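Local coordinates for extracellular protein containing a SCP domain (Bacillus anthracis, PDB 4IFA) that is of unknown function but, as an extracellular SCP-domain (CAP-superfamily) protein, may contribute to virulence and is regarded as a vaccine candidate, at residues 283-295 / 305-319. Residues are numbered along the deposited sequence; the frame is centred on the assembly and turned at random.
Sequences GFQLAGENIAAQH and WLNSEGHRKNLLNEQ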
ATOM      1  N   GLY A 283       5.883  27.574   1.852  1.00 34.37           N
ATOM      2  CA  GLY A 283       6.124  28.312   0.622  1.00 34.93           C
ATOM      3  C   GLY A 283       6.381  27.291  -0.468  1.00 33.31           C
ATOM      4  O   GLY A 283       6.931  26.231  -0.204  1.00 34.99           O
ATOM      5  N   PHE A 284       5.952  27.575  -1.685  1.00 31.13           N
ATOM      6  CA  PHE A 284       6.149  26.617  -2.759  1.00 30.11           C
ATOM      7  C   PHE A 284       6.080  27.320  -4.112  1.00 30.35           C
ATOM      8  O   PHE A 284       5.419  28.349  -4.253  1.00 31.35           O
ATOM      9  CB  PHE A 284       5.079  25.494  -2.631  1.00 28.56           C
ATOM     10  CG  PHE A 284       3.675  26.008  -2.650  1.00 29.70           C
ATOM     11  CD1 PHE A 284       2.971  26.074  -3.827  1.00 30.41           C
ATOM     12  CD2 PHE A 284       3.073  26.474  -1.484  1.00 33.36           C
ATOM     13  CE1 PHE A 284       1.680  26.556  -3.858  1.00 34.16           C
ATOM     14  CE2 PHE A 284       1.784  26.977  -1.509  1.00 35.21           C
ATOM     15  CZ  PHE A 284       1.093  27.023  -2.712  1.00 31.93           C
ATOM     16  N   GLN A 285       6.773  26.735  -5.090  1.00 28.46           N
ATOM     17  CA  GLN A 285       6.754  27.180  -6.470  1.00 29.15           C
ATOM     18  C   GLN A 285       5.576  26.555  -7.180  1.00 28.64           C
ATOM     19  O   GLN A 285       5.029  27.124  -8.104  1.00 31.09           O
ATOM     20  CB  GLN A 285       8.047  26.726  -7.160  1.00 29.60           C
ATOM     21  CG  GLN A 285       9.282  27.417  -6.620  1.00 31.47           C
ATOM     22  CD  GLN A 285      10.546  26.882  -7.238  1.00 30.73           C
ATOM     23  OE1 GLN A 285      10.524  26.361  -8.351  1.00 31.74           O
ATOM     24  NE2 GLN A 285      11.672  27.115  -6.574  1.00 36.89           N
ATOM     25  N   LEU A 286       5.172  25.370  -6.724  1.00 28.00           N
ATOM     26  CA  LEU A 286       4.075  24.599  -7.329  1.00 27.31           C
ATOM     27  C   LEU A 286       3.567  23.581  -6.309  1.00 25.81           C
ATOM     28  O   LEU A 286       4.352  23.093  -5.473  1.00 24.22           O
ATOM     29  CB  LEU A 286       4.591  23.828  -8.536  1.00 27.57           C
ATOM     30  CG  LEU A 286       3.542  23.262  -9.475  1.00 30.00           C
ATOM     31  CD1 LEU A 286       2.948  24.422 -10.292  1.00 33.05           C
ATOM     32  CD2 LEU A 286       4.117  22.205 -10.408  1.00 31.17           C
ATOM     33  N   ALA A 287       2.277  23.234  -6.392  1.00 25.05           N
ATOM     34  CA  ALA A 287       1.659  22.273  -5.488  1.00 23.77           C
ATOM     35  C   ALA A 287       0.634  21.423  -6.226  1.00 23.71           C
ATOM     36  O   ALA A 287       0.065  21.840  -7.248  1.00 27.00           O
ATOM     37  CB  ALA A 287       0.998  22.949  -4.314  1.00 24.73           C
ATOM     38  N   GLY A 288       0.426  20.234  -5.702  1.00 22.11           N
ATOM     39  CA  GLY A 288      -0.603  19.310  -6.206  1.00 21.09           C
ATOM     40  C   GLY A 288      -1.132  18.461  -5.071  1.00 21.31           C
ATOM     41  O   GLY A 288      -0.490  18.327  -4.047  1.00 20.69           O
ATOM     42  N   GLU A 289      -2.320  17.892  -5.262  1.00 20.37           N
ATOM     43  CA  GLU A 289      -2.947  17.085  -4.218  1.00 19.21           C
ATOM     44  C   GLU A 289      -3.654  15.859  -4.753  1.00 19.27           C
ATOM     45  O   GLU A 289      -4.358  15.955  -5.743  1.00 20.16           O
ATOM     46  CB  GLU A 289      -3.986  17.920  -3.478  1.00 21.29           C
ATOM     47  CG  GLU A 289      -4.872  17.177  -2.469  1.00 20.07           C
ATOM     48  CD  GLU A 289      -5.700  18.161  -1.668  1.00 23.33           C
ATOM     49  OE1 GLU A 289      -6.787  18.571  -2.152  1.00 24.04           O
ATOM     50  OE2 GLU A 289      -5.232  18.535  -0.582  1.00 21.77           O
ATOM     51  N   ASN A 290      -3.484  14.734  -4.043  1.00 18.17           N
ATOM     52  CA  ASN A 290      -4.304  13.558  -4.263  1.00 18.52           C
ATOM     53  C   ASN A 290      -5.045  13.274  -2.952  1.00 18.55           C
ATOM     54  O   ASN A 290      -4.438  13.262  -1.896  1.00 18.02           O
ATOM     55  CB  ASN A 290      -3.491  12.302  -4.631  1.00 18.48           C
ATOM     56  CG  ASN A 290      -2.927  12.349  -6.012  1.00 18.01           C
ATOM     57  OD1 ASN A 290      -3.442  13.048  -6.886  1.00 19.01           O
ATOM     58  ND2 ASN A 290      -1.878  11.539  -6.262  1.00 18.22           N
ATOM     59  N   ILE A 291      -6.335  12.985  -3.059  1.00 18.22           N
ATOM     60  CA  ILE A 291      -7.180  12.621  -1.928  1.00 18.00           C
ATOM     61  C   ILE A 291      -7.851  11.270  -2.177  1.00 17.57           C
ATOM     62  O   ILE A 291      -8.116  10.876  -3.313  1.00 18.87           O
ATOM     63  CB  ILE A 291      -8.249  13.723  -1.561  1.00 18.19           C
ATOM     64  CG1 ILE A 291      -9.007  14.181  -2.795  1.00 20.57           C
ATOM     65  CG2 ILE A 291      -7.555  14.900  -0.847  1.00 20.70           C
ATOM     66  CD1 ILE A 291     -10.171  15.173  -2.462  1.00 23.03           C
ATOM     67  N   ALA A 292      -8.063  10.533  -1.079  1.00 18.46           N
ATOM     68  CA  ALA A 292      -8.737   9.239  -1.102  1.00 18.51           C
ATOM     69  C   ALA A 292      -9.473   9.025   0.195  1.00 19.87           C
ATOM     70  O   ALA A 292      -9.074   9.525   1.241  1.00 19.28           O
ATOM     71  CB  ALA A 292      -7.706   8.116  -1.247  1.00 19.77           C
ATOM     72  N   ALA A 293     -10.561   8.280   0.124  1.00 19.63           N
ATOM     73  CA  ALA A 293     -11.319   7.935   1.318  1.00 21.02           C
ATOM     74  C   ALA A 293     -11.853   6.506   1.267  1.00 21.18           C
ATOM     75  O   ALA A 293     -12.341   6.033   0.254  1.00 21.84           O
ATOM     76  CB  ALA A 293     -12.507   8.898   1.519  1.00 21.04           C
ATOM     77  N   GLN A 294     -11.766   5.854   2.422  1.00 21.24           N
ATOM     78  CA  GLN A 294     -12.366   4.540   2.695  1.00 22.16           C
ATOM     79  C   GLN A 294     -11.581   3.304   2.303  1.00 21.21           C
ATOM     80  O   GLN A 294     -11.948   2.194   2.684  1.00 23.78           O
ATOM     81  CB  GLN A 294     -13.832   4.435   2.229  1.00 24.10           C
ATOM     82  CG  GLN A 294     -14.722   5.592   2.754  1.00 27.22           C
ATOM     83  CD  GLN A 294     -14.661   5.738   4.269  1.00 30.13           C
ATOM     84  OE1 GLN A 294     -14.501   4.750   4.989  1.00 34.30           O
ATOM     85  NE2 GLN A 294     -14.852   6.960   4.761  1.00 34.52           N
ATOM     86  N   HIS A 295     -10.477   3.494   1.582  1.00 20.42           N
ATOM     87  CA  HIS A 295      -9.584   2.373   1.285  1.00 19.33           C
ATOM     88  C   HIS A 295      -9.140   1.757   2.623  1.00 18.93           C
ATOM     89  O   HIS A 295      -8.981   2.478   3.621  1.00 20.65           O
ATOM     90  CB  HIS A 295      -8.400   2.813   0.445  1.00 18.81           C
ATOM     91  CG  HIS A 295      -8.807   3.485  -0.832  1.00 19.73           C
ATOM     92  ND1 HIS A 295      -9.347   4.762  -0.867  1.00 19.89           N
ATOM     93  CD2 HIS A 295      -8.781   3.044  -2.105  1.00 20.37           C
ATOM     94  CE1 HIS A 295      -9.591   5.080  -2.124  1.00 21.02           C
ATOM     95  NE2 HIS A 295      -9.270   4.042  -2.894  1.00 20.00           N
ATOM     96  N   TRP A 305      -4.765   5.570  -6.461  1.00 18.27           N
ATOM     97  CA  TRP A 305      -4.208   6.752  -7.127  1.00 18.23           C
ATOM     98  C   TRP A 305      -3.417   6.400  -8.387  1.00 17.69           C
ATOM     99  O   TRP A 305      -3.534   7.041  -9.440  1.00 18.44           O
ATOM    100  CB  TRP A 305      -3.339   7.588  -6.194  1.00 17.12           C
ATOM    101  CG  TRP A 305      -4.096   8.232  -5.078  1.00 16.85           C
ATOM    102  CD1 TRP A 305      -5.350   8.779  -5.163  1.00 19.91           C
ATOM    103  CD2 TRP A 305      -3.629   8.510  -3.740  1.00 16.66           C
ATOM    104  NE1 TRP A 305      -5.704   9.341  -3.961  1.00 19.09           N
ATOM    105  CE2 TRP A 305      -4.675   9.186  -3.069  1.00 16.85           C
ATOM    106  CE3 TRP A 305      -2.466   8.219  -3.034  1.00 17.40           C
ATOM    107  CZ2 TRP A 305      -4.551   9.574  -1.731  1.00 18.61           C
ATOM    108  CZ3 TRP A 305      -2.373   8.569  -1.719  1.00 17.45           C
ATOM    109  CH2 TRP A 305      -3.391   9.268  -1.096  1.00 17.75           C
ATOM    110  N   LEU A 306      -2.602   5.359  -8.309  1.00 18.02           N
ATOM    111  CA  LEU A 306      -1.791   4.919  -9.473  1.00 17.92           C
ATOM    112  C   LEU A 306      -2.672   4.573 -10.648  1.00 18.50           C
ATOM    113  O   LEU A 306      -2.320   4.824 -11.815  1.00 19.73           O
ATOM    114  CB  LEU A 306      -0.961   3.696  -9.092  1.00 18.03           C
ATOM    115  CG  LEU A 306       0.040   3.160 -10.110  1.00 18.43           C
ATOM    116  CD1 LEU A 306       1.143   4.178 -10.347  1.00 19.75           C
ATOM    117  CD2 LEU A 306       0.590   1.795  -9.669  1.00 19.87           C
ATOM    118  N   ASN A 307      -3.844   4.001 -10.358  1.00 18.94           N
ATOM    119  CA  ASN A 307      -4.787   3.568 -11.381  1.00 19.57           C
ATOM    120  C   ASN A 307      -5.854   4.574 -11.817  1.00 20.21           C
ATOM    121  O   ASN A 307      -6.787   4.220 -12.534  1.00 22.10           O
ATOM    122  CB  ASN A 307      -5.436   2.260 -10.937  1.00 20.51           C
ATOM    123  CG  ASN A 307      -4.518   1.094 -11.120  1.00 19.53           C
ATOM    124  OD1 ASN A 307      -4.352   0.644 -12.249  1.00 21.16           O
ATOM    125  ND2 ASN A 307      -3.941   0.570 -10.023  1.00 19.62           N
ATOM    126  N   SER A 308      -5.615   5.837 -11.492  1.00 20.17           N
ATOM    127  CA  SER A 308      -6.537   6.940 -11.885  1.00 21.36           C
ATOM    128  C   SER A 308      -5.717   7.996 -12.625  1.00 20.38           C
ATOM    129  O   SER A 308      -4.755   8.516 -12.051  1.00 21.60           O
ATOM    130  CB  SER A 308      -7.137   7.531 -10.633  1.00 22.09           C
ATOM    131  OG  SER A 308      -7.802   8.775 -10.943  1.00 23.13           O
ATOM    132  N   GLU A 309      -6.104   8.371 -13.846  1.00 22.74           N
ATOM    133  CA  GLU A 309      -5.293   9.295 -14.647  1.00 22.41           C
ATOM    134  C   GLU A 309      -4.914  10.593 -13.943  1.00 22.67           C
ATOM    135  O   GLU A 309      -3.764  11.018 -14.001  1.00 23.28           O
ATOM    136  CB  GLU A 309      -5.960   9.651 -15.986  1.00 24.83           C
ATOM    137  CG  GLU A 309      -6.053   8.510 -16.978  1.00 29.61           C
ATOM    138  CD  GLU A 309      -4.742   8.214 -17.745  1.00 30.83           C
ATOM    139  OE1 GLU A 309      -3.611   8.489 -17.257  1.00 34.58           O
ATOM    140  OE2 GLU A 309      -4.862   7.630 -18.861  1.00 33.55           O
ATOM    141  N   GLY A 310      -5.888  11.243 -13.311  1.00 23.97           N
ATOM    142  CA  GLY A 310      -5.623  12.542 -12.702  1.00 23.92           C
ATOM    143  C   GLY A 310      -4.676  12.479 -11.534  1.00 23.08           C
ATOM    144  O   GLY A 310      -3.816  13.366 -11.326  1.00 25.52           O
ATOM    145  N   HIS A 311      -4.837  11.441 -10.739  1.00 22.06           N
ATOM    146  CA  HIS A 311      -3.994  11.277  -9.566  1.00 19.54           C
ATOM    147  C   HIS A 311      -2.580  10.850  -9.960  1.00 19.88           C
ATOM    148  O   HIS A 311      -1.566  11.241  -9.371  1.00 19.14           O
ATOM    149  CB  HIS A 311      -4.613  10.259  -8.614  1.00 19.69           C
ATOM    150  CG  HIS A 311      -5.988  10.629  -8.159  1.00 20.54           C
ATOM    151  ND1 HIS A 311      -7.124  10.351  -8.879  1.00 22.02           N
ATOM    152  CD2 HIS A 311      -6.399  11.246  -7.027  1.00 22.84           C
ATOM    153  CE1 HIS A 311      -8.181  10.795  -8.219  1.00 24.20           C
ATOM    154  NE2 HIS A 311      -7.769  11.322  -7.075  1.00 23.83           N
ATOM    155  N   ARG A 312      -2.519   9.963 -10.951  1.00 19.69           N
ATOM    156  CA  ARG A 312      -1.254   9.495 -11.522  1.00 19.81           C
ATOM    157  C   ARG A 312      -0.403  10.638 -12.044  1.00 19.64           C
ATOM    158  O   ARG A 312       0.822  10.624 -11.921  1.00 20.70           O
ATOM    159  CB  ARG A 312      -1.553   8.472 -12.628  1.00 20.07           C
ATOM    160  CG  ARG A 312      -0.355   7.832 -13.307  1.00 21.74           C
ATOM    161  CD  ARG A 312      -0.879   7.034 -14.504  1.00 22.07           C
ATOM    162  NE  ARG A 312       0.159   6.230 -15.158  1.00 24.11           N
ATOM    163  CZ  ARG A 312       0.583   5.063 -14.685  1.00 20.33           C
ATOM    164  NH1 ARG A 312       0.104   4.563 -13.543  1.00 20.81           N
ATOM    165  NH2 ARG A 312       1.522   4.389 -15.330  1.00 22.25           N
ATOM    166  N   LYS A 313      -1.047  11.642 -12.652  1.00 21.04           N
ATOM    167  CA  LYS A 313      -0.324  12.819 -13.129  1.00 23.20           C
ATOM    168  C   LYS A 313       0.494  13.448 -11.990  1.00 22.36           C
ATOM    169  O   LYS A 313       1.635  13.844 -12.220  1.00 23.20           O
ATOM    170  CB  LYS A 313      -1.257  13.848 -13.815  1.00 25.16           C
ATOM    171  CG  LYS A 313      -1.780  13.360 -15.158  1.00 32.40           C
ATOM    172  CD  LYS A 313      -2.544  14.371 -15.989  1.00 39.17           C
ATOM    173  CE  LYS A 313      -3.176  13.637 -17.206  1.00 43.00           C
ATOM    174  NZ  LYS A 313      -2.227  12.765 -17.979  1.00 44.68           N
ATOM    175  N   ASN A 314      -0.066  13.538 -10.767  1.00 20.67           N
ATOM    176  CA  ASN A 314       0.692  14.120  -9.668  1.00 20.71           C
ATOM    177  C   ASN A 314       1.834  13.203  -9.237  1.00 20.18           C
ATOM    178  O   ASN A 314       2.969  13.653  -9.052  1.00 21.56           O
ATOM    179  CB  ASN A 314      -0.194  14.440  -8.467  1.00 20.29           C
ATOM    180  CG  ASN A 314      -1.116  15.595  -8.700  1.00 22.36           C
ATOM    181  OD1 ASN A 314      -0.739  16.601  -9.334  1.00 23.22           O
ATOM    182  ND2 ASN A 314      -2.323  15.481  -8.174  1.00 21.60           N
ATOM    183  N   LEU A 315       1.555  11.897  -9.154  1.00 19.60           N
ATOM    184  CA  LEU A 315       2.604  10.938  -8.809  1.00 19.88           C
ATOM    185  C   LEU A 315       3.804  11.019  -9.712  1.00 20.43           C
ATOM    186  O   LEU A 315       4.940  10.892  -9.282  1.00 20.79           O
ATOM    187  CB  LEU A 315       2.064   9.508  -8.878  1.00 18.93           C
ATOM    188  CG  LEU A 315       1.042   9.139  -7.816  1.00 18.37           C
ATOM    189  CD1 LEU A 315       0.403   7.777  -8.164  1.00 19.75           C
ATOM    190  CD2 LEU A 315       1.594   9.067  -6.390  1.00 20.43           C
ATOM    191  N   LEU A 316       3.554  11.250 -10.998  1.00 18.85           N
ATOM    192  CA  LEU A 316       4.602  11.169 -12.020  1.00 21.74           C
ATOM    193  C   LEU A 316       5.133  12.518 -12.490  1.00 22.15           C
ATOM    194  O   LEU A 316       5.881  12.592 -13.456  1.00 23.84           O
ATOM    195  CB  LEU A 316       4.115  10.343 -13.233  1.00 22.48           C
ATOM    196  CG  LEU A 316       3.665   8.914 -12.938  1.00 22.06           C
ATOM    197  CD1 LEU A 316       3.300   8.182 -14.221  1.00 22.99           C
ATOM    198  CD2 LEU A 316       4.702   8.156 -12.137  1.00 21.91           C
ATOM    199  N   ASN A 317       4.788  13.590 -11.779  1.00 21.64           N
ATOM    200  CA  ASN A 317       5.225  14.914 -12.200  1.00 22.40           C
ATOM    201  C   ASN A 317       6.647  15.181 -11.776  1.00 22.83           C
ATOM    202  O   ASN A 317       6.935  15.285 -10.592  1.00 23.32           O
ATOM    203  CB  ASN A 317       4.279  15.982 -11.642  1.00 23.13           C
ATOM    204  CG  ASN A 317       4.528  17.359 -12.247  1.00 24.22           C
ATOM    205  OD1 ASN A 317       5.549  17.616 -12.900  1.00 24.38           O
ATOM    206  ND2 ASN A 317       3.564  18.256 -12.052  1.00 25.84           N
ATOM    207  N   GLU A 318       7.552  15.287 -12.739  1.00 25.09           N
ATOM    208  CA  GLU A 318       8.952  15.544 -12.429  1.00 26.54           C
ATOM    209  C   GLU A 318       9.171  16.936 -11.786  1.00 28.41           C
ATOM    210  O   GLU A 318      10.211  17.180 -11.138  1.00 29.08           O
ATOM    211  CB  GLU A 318       9.815  15.398 -13.701  1.00 30.98           C
ATOM    212  CG  GLU A 318      11.332  15.488 -13.439  1.00 36.19           C
ATOM    213  CD  GLU A 318      12.176  14.895 -14.560  1.00 48.19           C
ATOM    214  OE1 GLU A 318      11.787  15.055 -15.746  1.00 54.59           O
ATOM    215  OE2 GLU A 318      13.234  14.280 -14.257  1.00 50.86           O
ATOM    216  N   GLN A 319       8.223  17.854 -11.969  1.00 25.54           N
ATOM    217  CA  GLN A 319       8.363  19.204 -11.390  1.00 26.08           C
ATOM    218  C   GLN A 319       8.369  19.180  -9.847  1.00 24.48           C
ATOM    219  O   GLN A 319       8.938  20.091  -9.221  1.00 25.04           O
ATOM    220  CB  GLN A 319       7.236  20.144 -11.853  1.00 26.68           C
ATOM    221  CG  GLN A 319       7.181  20.512 -13.333  1.00 29.23           C
ATOM    222  CD  GLN A 319       5.833  21.151 -13.727  1.00 31.48           C
ATOM    223  OE1 GLN A 319       4.796  20.822 -13.160  1.00 33.63           O
ATOM    224  NE2 GLN A 319       5.843  22.045 -14.730  1.00 33.06           N
TER
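Strand 286-293 and helix 309-315 pass 8.2 Å apart at their axes, their directions 134° from parallel, and the CA atoms of the two segments come nearest where Asn290 faces His311 and Gly288 faces Asn314. Asn290 carries the contact. Its CG lies anti to the carbonyl carbon (chi1 -72°), which sends the amide toward the helix, between His311 and Asn314. There ND2 donates to the backbone O of His311 at 3.1 Å, an oxygen that also takes the helical N-H of Leu315, while ND2 of Asn290 also bonds Gln334 OE1 on strand 331-338. On the other arm, OD1 accepts a nearly straight bond from Asn314 ND2 (3.0 Å); OD1 lies in the amide plane of Asn314, but the donor stands well above the carbonyl plane of Asn290. With both ends of the buried amide gripped, its rotation is fixed. Gly288 leaves the amide of Asn314 close to the strand backbone, OD1 standing 4.1 Å from Gly288 CA.

This strand is an edge of the four-stranded sheet in the alpha/beta/alpha sandwich of the CAP (SCP) domain. Helix 309-315 lies against one face together with the end of helix 298-306; on the other face Glu289 forms a salt bridge with Arg276 and hydrogen-bonds His265, a glutamate-histidine pairing consistent with the central cavity of CAP proteins.

Trp305 lies on the helix-facing side of the strand next to Asn290, whose CB sits over the five-membered ring, 3.7 Å from its centroid in a CH-pi contact. The indole NE1 points along its ring plane to Ile291 O (2.9 Å), meeting that carbonyl from above its plane, and Ala292 CB packs against CZ2. Ser308 OG, bonded to His311 ND1, steadies the imidazole, whose CD2 comes to 3.5 Å from Asn290 OD1. Farther along, Leu286 CD2 touches the amide of Gln319, which Asn317 ND2 holds through OE1 beside an Asx turn.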